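Local coordinates for protein mannan endo-1,6-alpha-mannosidase (Chaetomium thermophilum, PDB 6RY0) that probably cleaves or transfers alpha-1,6-linked mannosides, as a family 76 glycosidase taking part in the attachment of GPI-anchored glycoproteins to the fungal cell wall, at residues W77-D88 / A318-R329; L349-C360 / V395-L403. One frame throughout, in Å; residues are numbered along the deposited sequence. Where two conformers were deposited one is given.

Contact 1: W77-D88 / A318-R329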
# COMPACT_ATOMS: atom_id res chain seq x y z
N TRP A 77 6.45 4.44 -7.80
CA TRP A 77 5.81 4.00 -6.58
C TRP A 77 5.43 2.53 -6.64
O TRP A 77 5.35 1.88 -5.59
CB TRP A 77 4.55 4.84 -6.31
CG TRP A 77 3.40 4.44 -7.12
CD1 TRP A 77 3.13 4.74 -8.42
CD2 TRP A 77 2.38 3.51 -6.69
NE1 TRP A 77 2.00 4.06 -8.83
CE2 TRP A 77 1.51 3.32 -7.78
CE3 TRP A 77 2.13 2.84 -5.48
CZ2 TRP A 77 0.37 2.51 -7.68
CZ3 TRP A 77 1.00 2.06 -5.40
CH2 TRP A 77 0.15 1.90 -6.49
N GLU A 78 5.17 2.00 -7.84
CA GLU A 78 4.75 0.60 -7.95
C GLU A 78 5.92 -0.34 -7.64
O GLU A 78 5.71 -1.46 -7.21
CB GLU A 78 4.12 0.36 -9.32
CG GLU A 78 3.46 -1.00 -9.43
CD GLU A 78 2.58 -1.17 -10.65
OE1 GLU A 78 2.19 -0.21 -11.31
OE2 GLU A 78 2.24 -2.39 -10.91
N GLY A 79 7.14 0.14 -7.85
CA GLY A 79 8.29 -0.59 -7.36
C GLY A 79 8.26 -0.70 -5.85
O GLY A 79 8.52 -1.76 -5.28
N GLY A 80 7.93 0.40 -5.17
CA GLY A 80 7.80 0.37 -3.73
C GLY A 80 6.71 -0.57 -3.26
O GLY A 80 6.85 -1.30 -2.26
N ALA A 81 5.59 -0.58 -3.97
CA ALA A 81 4.52 -1.52 -3.68
C ALA A 81 4.99 -2.95 -3.86
O ALA A 81 4.66 -3.83 -3.03
CB ALA A 81 3.32 -1.24 -4.60
N MET A 82 5.73 -3.23 -4.91
CA MET A 82 6.29 -4.57 -5.11
C MET A 82 7.20 -4.95 -3.94
O MET A 82 7.12 -6.07 -3.43
CB MET A 82 7.06 -4.63 -6.42
CG MET A 82 7.67 -6.00 -6.67
SD MET A 82 8.82 -5.99 -8.04
CE MET A 82 9.66 -7.56 -7.70
N MET A 83 8.08 -4.05 -3.52
CA MET A 83 8.98 -4.38 -2.42
C MET A 83 8.18 -4.81 -1.21
O MET A 83 8.46 -5.81 -0.57
CB MET A 83 9.90 -3.20 -2.08
CG MET A 83 10.82 -2.73 -3.20
SD MET A 83 11.99 -3.91 -3.90
CE MET A 83 11.12 -4.41 -5.39
N GLY A 84 7.17 -4.02 -0.85
CA GLY A 84 6.37 -4.36 0.31
C GLY A 84 5.64 -5.69 0.15
O GLY A 84 5.52 -6.46 1.10
N THR A 85 5.16 -5.97 -1.05
CA THR A 85 4.50 -7.25 -1.32
C THR A 85 5.42 -8.42 -0.98
O THR A 85 4.99 -9.42 -0.41
CB THR A 85 4.03 -7.33 -2.78
OG1 THR A 85 3.14 -6.25 -3.06
CG2 THR A 85 3.28 -8.61 -3.04
N TYR A 86 6.71 -8.29 -1.31
CA TYR A 86 7.67 -9.33 -1.03
C TYR A 86 8.13 -9.39 0.43
O TYR A 86 8.46 -10.46 0.92
CB TYR A 86 8.89 -9.28 -1.97
CG TYR A 86 8.57 -9.91 -3.32
CD1 TYR A 86 7.88 -9.21 -4.30
CD2 TYR A 86 8.93 -11.22 -3.60
CE1 TYR A 86 7.55 -9.79 -5.49
CE2 TYR A 86 8.61 -11.81 -4.81
CZ TYR A 86 7.91 -11.09 -5.74
OH TYR A 86 7.58 -11.61 -6.95
N VAL A 87 8.16 -8.26 1.11
CA VAL A 87 8.36 -8.28 2.56
C VAL A 87 7.24 -9.07 3.23
O VAL A 87 7.48 -9.92 4.11
CB VAL A 87 8.44 -6.83 3.09
CG1 VAL A 87 8.43 -6.80 4.61
CG2 VAL A 87 9.70 -6.13 2.57
N ASP A 88 6.01 -8.83 2.80
CA ASP A 88 4.87 -9.62 3.29
C ASP A 88 4.97 -11.09 2.87
O ASP A 88 4.69 -11.97 3.67
CB ASP A 88 3.52 -9.03 2.85
CG ASP A 88 2.84 -8.22 3.92
OD1 ASP A 88 3.15 -8.37 5.12
OD2 ASP A 88 1.93 -7.43 3.51
N ALA A 318 -2.57 1.21 -14.95
CA ALA A 318 -1.56 0.38 -14.31
C ALA A 318 -1.67 0.49 -12.79
O ALA A 318 -1.58 -0.52 -12.08
CB ALA A 318 -0.18 0.76 -14.77
N ASP A 319 -1.83 1.70 -12.28
CA ASP A 319 -1.90 1.86 -10.84
C ASP A 319 -3.10 1.06 -10.27
O ASP A 319 -3.01 0.36 -9.27
CB ASP A 319 -2.09 3.33 -10.44
CG ASP A 319 -0.88 4.21 -10.67
OD1 ASP A 319 0.21 3.77 -11.08
OD2 ASP A 319 -1.04 5.38 -10.31
N MET A 320 -4.26 1.20 -10.91
CA MET A 320 -5.49 0.60 -10.41
C MET A 320 -5.46 -0.93 -10.36
O MET A 320 -6.12 -1.54 -9.52
CB MET A 320 -6.69 1.05 -11.26
CG MET A 320 -6.94 2.55 -11.19
SD MET A 320 -8.15 3.05 -12.43
CE MET A 320 -7.86 4.83 -12.40
N LEU A 321 -4.66 -1.54 -11.24
CA LEU A 321 -4.53 -3.00 -11.27
C LEU A 321 -3.89 -3.57 -10.02
O LEU A 321 -3.99 -4.77 -9.76
CB LEU A 321 -3.78 -3.39 -12.54
CG LEU A 321 -4.44 -2.99 -13.86
CD1 LEU A 321 -3.47 -3.11 -15.00
CD2 LEU A 321 -5.70 -3.80 -14.13
N THR A 322 -3.21 -2.72 -9.25
CA THR A 322 -2.54 -3.15 -8.03
C THR A 322 -3.42 -3.06 -6.79
O THR A 322 -3.08 -3.62 -5.75
CB THR A 322 -1.28 -2.33 -7.75
OG1 THR A 322 -1.63 -1.01 -7.32
CG2 THR A 322 -0.37 -2.26 -8.94
N PHE A 323 -4.54 -2.34 -6.85
CA PHE A 323 -5.21 -1.97 -5.60
C PHE A 323 -5.75 -3.17 -4.85
O PHE A 323 -5.66 -3.24 -3.62
CB PHE A 323 -6.31 -0.94 -5.82
CG PHE A 323 -5.88 0.40 -6.37
CD1 PHE A 323 -4.54 0.83 -6.37
CD2 PHE A 323 -6.84 1.28 -6.87
CE1 PHE A 323 -4.19 2.08 -6.87
CE2 PHE A 323 -6.49 2.52 -7.35
CZ PHE A 323 -5.17 2.92 -7.36
N LYS A 324 -6.35 -4.12 -5.58
CA LYS A 324 -7.01 -5.23 -4.89
C LYS A 324 -5.99 -6.10 -4.14
O LYS A 324 -6.34 -6.73 -3.14
CB LYS A 324 -7.92 -6.02 -5.84
CG LYS A 324 -7.21 -6.60 -7.05
CD LYS A 324 -8.16 -7.37 -7.96
CE LYS A 324 -9.34 -6.56 -8.44
NZ LYS A 324 -10.06 -7.21 -9.57
N GLY A 325 -4.73 -6.14 -4.57
CA GLY A 325 -3.72 -6.83 -3.78
C GLY A 325 -3.49 -6.19 -2.43
O GLY A 325 -3.33 -6.87 -1.41
N TYR A 326 -3.40 -4.85 -2.41
CA TYR A 326 -3.28 -4.12 -1.14
C TYR A 326 -4.49 -4.38 -0.25
O TYR A 326 -4.35 -4.57 0.96
CB TYR A 326 -3.15 -2.61 -1.34
CG TYR A 326 -2.19 -2.22 -2.42
CD1 TYR A 326 -1.05 -2.96 -2.70
CD2 TYR A 326 -2.41 -1.10 -3.18
CE1 TYR A 326 -0.19 -2.61 -3.72
CE2 TYR A 326 -1.55 -0.71 -4.20
CZ TYR A 326 -0.45 -1.48 -4.47
OH TYR A 326 0.41 -1.18 -5.51
N VAL A 327 -5.68 -4.41 -0.84
CA VAL A 327 -6.90 -4.68 -0.08
C VAL A 327 -6.74 -5.99 0.68
O VAL A 327 -7.00 -6.08 1.88
CB VAL A 327 -8.14 -4.67 -0.99
CG1 VAL A 327 -9.35 -5.12 -0.21
CG2 VAL A 327 -8.35 -3.31 -1.60
N HIS A 328 -6.33 -7.04 -0.04
CA HIS A 328 -6.16 -8.33 0.62
C HIS A 328 -5.12 -8.29 1.73
O HIS A 328 -5.37 -8.75 2.83
CB HIS A 328 -5.75 -9.40 -0.43
CG HIS A 328 -6.92 -10.06 -1.10
ND1 HIS A 328 -7.35 -11.30 -0.72
CD2 HIS A 328 -7.76 -9.68 -2.11
CE1 HIS A 328 -8.40 -11.64 -1.46
NE2 HIS A 328 -8.68 -10.68 -2.32
N ARG A 329 -3.93 -7.77 1.43
CA ARG A 329 -2.85 -7.82 2.43
C ARG A 329 -3.20 -6.99 3.65
O ARG A 329 -2.92 -7.39 4.79
CB ARG A 329 -1.52 -7.33 1.81
CG ARG A 329 -0.85 -8.32 0.94
CD ARG A 329 0.27 -7.68 0.07
NE ARG A 329 1.16 -6.93 0.87
CZ ARG A 329 1.54 -5.69 0.64
NH1 ARG A 329 1.20 -4.99 -0.45
NH2 ARG A 329 2.30 -5.07 1.57
O HOH W 1 0.24 -2.45 -12.64
O HOH W 2 2.49 2.38 -12.14
O HOH W 3 3.17 -2.90 -0.71
O HOH W 4 0.37 -6.05 -3.00
O HOH W 5 0.14 -6.11 4.66

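Contact 2: L349-C360 / V395-L403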
# COMPACT_ATOMS: atom_id res chain seq x y z
N LEU A 349 -12.03 -12.76 2.11
CA LEU A 349 -10.74 -12.83 1.44
C LEU A 349 -10.54 -14.21 0.82
O LEU A 349 -9.93 -14.33 -0.25
CB LEU A 349 -9.59 -12.47 2.36
CG LEU A 349 -9.62 -11.06 2.93
CD1 LEU A 349 -8.36 -10.81 3.73
CD2 LEU A 349 -9.83 -10.00 1.85
N ARG A 350 -11.02 -15.25 1.47
CA ARG A 350 -10.89 -16.58 0.89
C ARG A 350 -11.65 -16.71 -0.42
O ARG A 350 -11.10 -17.22 -1.41
CB ARG A 350 -11.36 -17.64 1.90
CG ARG A 350 -11.52 -19.02 1.35
CD ARG A 350 -10.19 -19.64 1.08
NE ARG A 350 -10.37 -20.84 0.26
CZ ARG A 350 -9.41 -21.71 0.04
NH1 ARG A 350 -8.24 -21.57 0.66
NH2 ARG A 350 -9.64 -22.71 -0.79
N THR A 351 -12.92 -16.30 -0.47
CA THR A 351 -13.64 -16.40 -1.73
C THR A 351 -13.02 -15.51 -2.81
O THR A 351 -13.01 -15.85 -3.99
CB THR A 351 -15.15 -16.13 -1.58
OG1 THR A 351 -15.34 -14.91 -0.84
CG2 THR A 351 -15.81 -17.26 -0.82
N SER A 352 -12.47 -14.36 -2.41
CA SER A 352 -11.87 -13.46 -3.38
C SER A 352 -10.59 -14.09 -3.93
O SER A 352 -10.36 -14.04 -5.15
CB SER A 352 -11.64 -12.10 -2.71
OG SER A 352 -11.15 -11.15 -3.60
N ALA A 353 -9.75 -14.68 -3.08
CA ALA A 353 -8.55 -15.35 -3.52
C ALA A 353 -8.87 -16.60 -4.38
O ALA A 353 -8.13 -16.89 -5.30
CB ALA A 353 -7.68 -15.75 -2.35
N GLU A 354 -9.95 -17.31 -4.06
CA GLU A 354 -10.37 -18.41 -4.92
C GLU A 354 -10.64 -17.91 -6.31
O GLU A 354 -10.25 -18.56 -7.28
CB GLU A 354 -11.62 -19.10 -4.36
CG GLU A 354 -11.37 -19.91 -3.14
CD GLU A 354 -12.60 -20.56 -2.55
OE1 GLU A 354 -13.71 -20.38 -3.11
OE2 GLU A 354 -12.47 -21.25 -1.52
N ALA A 355 -11.33 -16.79 -6.45
CA ALA A 355 -11.60 -16.23 -7.76
C ALA A 355 -10.31 -15.79 -8.43
O ALA A 355 -10.12 -15.98 -9.64
CB ALA A 355 -12.60 -15.10 -7.64
N ALA A 356 -9.40 -15.20 -7.68
CA ALA A 356 -8.11 -14.79 -8.24
C ALA A 356 -7.43 -15.99 -8.90
O ALA A 356 -7.00 -15.93 -10.05
CB ALA A 356 -7.22 -14.21 -7.15
N VAL A 357 -7.31 -17.09 -8.18
CA VAL A 357 -6.57 -18.22 -8.77
C VAL A 357 -7.37 -18.92 -9.86
O VAL A 357 -6.78 -19.47 -10.79
CB VAL A 357 -6.04 -19.23 -7.76
CG1 VAL A 357 -4.99 -18.61 -6.86
CG2 VAL A 357 -7.11 -19.90 -6.96
N LYS A 358 -8.70 -18.89 -9.81
CA LYS A 358 -9.50 -19.55 -10.85
C LYS A 358 -9.21 -18.98 -12.23
O LYS A 358 -9.29 -19.72 -13.21
CB LYS A 358 -10.98 -19.43 -10.52
CG LYS A 358 -11.90 -20.01 -11.57
CD LYS A 358 -12.00 -21.49 -11.44
CE LYS A 358 -13.01 -22.07 -12.43
NZ LYS A 358 -12.98 -23.55 -12.41
N GLN A 359 -8.86 -17.69 -12.32
CA GLN A 359 -8.58 -17.08 -13.60
C GLN A 359 -7.11 -16.98 -13.93
O GLN A 359 -6.77 -16.47 -15.00
CB GLN A 359 -9.32 -15.74 -13.77
CG GLN A 359 -8.95 -14.65 -12.76
CD GLN A 359 -7.63 -13.96 -13.06
OE1 GLN A 359 -7.43 -13.40 -14.15
NE2 GLN A 359 -6.72 -13.99 -12.11
N CYS A 360 -6.23 -17.52 -13.08
CA CYS A 360 -4.80 -17.58 -13.41
C CYS A 360 -4.54 -18.84 -14.23
O CYS A 360 -3.96 -19.82 -13.75
CB CYS A 360 -3.92 -17.55 -12.18
SG CYS A 360 -3.93 -15.99 -11.26
N VAL A 395 -2.46 -11.04 -7.32
CA VAL A 395 -2.74 -12.43 -7.00
C VAL A 395 -1.73 -12.95 -5.97
O VAL A 395 -2.10 -13.67 -5.05
CB VAL A 395 -2.80 -13.32 -8.24
CG1 VAL A 395 -3.10 -14.76 -7.84
CG2 VAL A 395 -3.85 -12.79 -9.20
N LEU A 396 -0.45 -12.60 -6.13
CA LEU A 396 0.55 -12.98 -5.14
C LEU A 396 0.13 -12.52 -3.73
O LEU A 396 0.21 -13.28 -2.76
CB LEU A 396 1.91 -12.41 -5.51
CG LEU A 396 3.03 -12.56 -4.47
CD1 LEU A 396 3.31 -14.01 -4.18
CD2 LEU A 396 4.28 -11.86 -4.97
N ALA A 397 -0.31 -11.27 -3.63
CA ALA A 397 -0.75 -10.71 -2.37
C ALA A 397 -1.94 -11.47 -1.79
O ALA A 397 -1.97 -11.82 -0.61
CB ALA A 397 -1.13 -9.24 -2.58
N ALA A 398 -2.93 -11.75 -2.63
CA ALA A 398 -4.14 -12.43 -2.17
C ALA A 398 -3.84 -13.84 -1.70
O ALA A 398 -4.36 -14.28 -0.67
CB ALA A 398 -5.21 -12.44 -3.27
N VAL A 399 -3.04 -14.58 -2.45
CA VAL A 399 -2.77 -15.96 -2.09
C VAL A 399 -1.88 -16.03 -0.86
O VAL A 399 -2.13 -16.80 0.06
CB VAL A 399 -2.20 -16.73 -3.30
CG1 VAL A 399 -1.73 -18.12 -2.88
CG2 VAL A 399 -3.25 -16.83 -4.39
N SER A 400 -0.81 -15.22 -0.82
CA SER A 400 0.05 -15.24 0.36
C SER A 400 -0.72 -14.91 1.62
O SER A 400 -0.52 -15.50 2.68
CB SER A 400 1.22 -14.25 0.22
OG SER A 400 2.00 -14.53 -0.91
N SER A 401 -1.63 -13.94 1.52
CA SER A 401 -2.35 -13.50 2.69
C SER A 401 -3.34 -14.55 3.20
O SER A 401 -3.80 -14.44 4.35
CB SER A 401 -3.02 -12.16 2.43
OG SER A 401 -2.03 -11.15 2.30
N LEU A 402 -3.63 -15.61 2.42
CA LEU A 402 -4.38 -16.73 2.95
C LEU A 402 -3.67 -17.40 4.12
O LEU A 402 -4.30 -18.15 4.85
CB LEU A 402 -4.64 -17.79 1.87
CG LEU A 402 -5.56 -17.35 0.73
CD1 LEU A 402 -5.60 -18.44 -0.30
CD2 LEU A 402 -6.97 -17.00 1.23
N LEU A 403 -2.38 -17.14 4.30
CA LEU A 403 -1.62 -17.71 5.38
C LEU A 403 -1.59 -16.84 6.64
O LEU A 403 -0.86 -17.13 7.57
CB LEU A 403 -0.19 -18.02 4.92
CG LEU A 403 -0.11 -19.00 3.74
CD1 LEU A 403 1.30 -18.96 3.12
CD2 LEU A 403 -0.51 -20.40 4.15

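Contact 1: W77-D88 / A318-R329
Arg329 grips Asp88 side-on, with NE and NH2 both on one carboxylate oxygen. Arg329 NE donates to Asp88 OD2 at 2.8 Å, on the anti lone pair of that oxygen. Arg329 NH2 meets the same OD2 from above the carboxylate plane. The arginine chain bends at chi3 (52°), which lays the guanidinium across helix 76-93, one face over Thr85 CA. Two waters link Arg329 NH1 to the helix, one through Ala81 O and the other through Thr85 OG1. The second carboxylate oxygen, Asp88 OD1, is bound by Asn143.

At the other end, Trp77 and Glu78 meet the turn leading into helix 323-337. Trp77 NE1 donates to Asp319 OD1 at 2.9 Å. The acceptor lies in the indole plane, but the carboxylate stands almost upright to it (87°). A water joins Asp319 OD1 to Glu78 OE1, and a second joins Glu78 OE2 to Ala318 O. Glu78 OE2 also touches Thr322 CG2 at 3.3 Å. Between the two ends, Trp77 CH2 meets the edge of the Tyr326 ring, 3.9 Å from CE2. Ala81 CB packs against Tyr326 OH, which donates to Thr322 OG1.

Helices 76-93 and 323-337 belong to the helical barrel of family 76. Trp77 also touches Asp129, a calcium ligand in another structure of this protein. Arg329, Trp77 and Tyr326 span segment axes 11.7 Å apart, and waters beside them probably help stabilise buried charges.

Contact 2: L349-C360 / V395-L403
Leu402 CD1 approaches the guanidinium of Arg350 obliquely, while Glu354 OE2 sits at its edge, in plane. Arg350 NE donates to Glu354 OE2 at 2.8 Å. The arginine's CG lies anti to the backbone N (chi1 169°) and its chain bends at the next bond. CD thereby lies beside Leu402 CD2, 4.2 Å away, and the two side chains cross at about a right angle. Arg350 NH2 has a further charged partner in Asp31. A leucine in place of Arg350 would probably leave Glu354 and Asp31 without their positive mate and uncover part of Leu402. The second flat group is the amide of Gln359. Its NE2 donates to a lone pair of Ala356 O at 2.8 Å, and Val395 CG2 packs nearby.

This is a helix-helix contact of the family 76 helical fold. The segments 349-358 and 395-401 cross steeply, their directions 133° apart and their axes 9.2 Å apart. Small residues face each other at the middle, where Ala353 CB meets Ala398 CB at 4.2 Å. Ala353 CB also touches both methyls of Leu402, with CD2 at 3.9 Å. No hydrogen bond crosses between the segments.

Farther along, Val357 CG1 presses on Val399 CG2 at 3.5 Å. The isopropyl group of Val395 straddles Cys360 SG, with CG1 at 3.7 Å, and CG2 also reaches Ala356 CB. Cys360 is bound to Cys369 by a disulfide. Trp373 packs against Ala356 and Val395, and Leu43 of helix 33-48 covers Val395 and Val399.

How the contacts relate
After helix 33-48 the chain enters helix 76-93, which holds the first half of contact 1. It then runs through 229 residues, about half of them helical, before 318-329 returns to close contact 1. Helix 323-337 leads directly into helix 342-358. A shorter excursion of 34 residues, which includes Cys369 and the calcium ligand His385, ends where 395-403 closes contact 2. The two loops follow in series and neither nest nor cross. The centres of contacts 1 and 2 lie about 14 Å apart, yet the contacts touch. His328 NE2 probably bonds to Ser352 OG, and Arg329 packs on Ala397 and Ser401. Helix 323-337 thus joins the buried contact near the chain centre to the more peripheral helix pair.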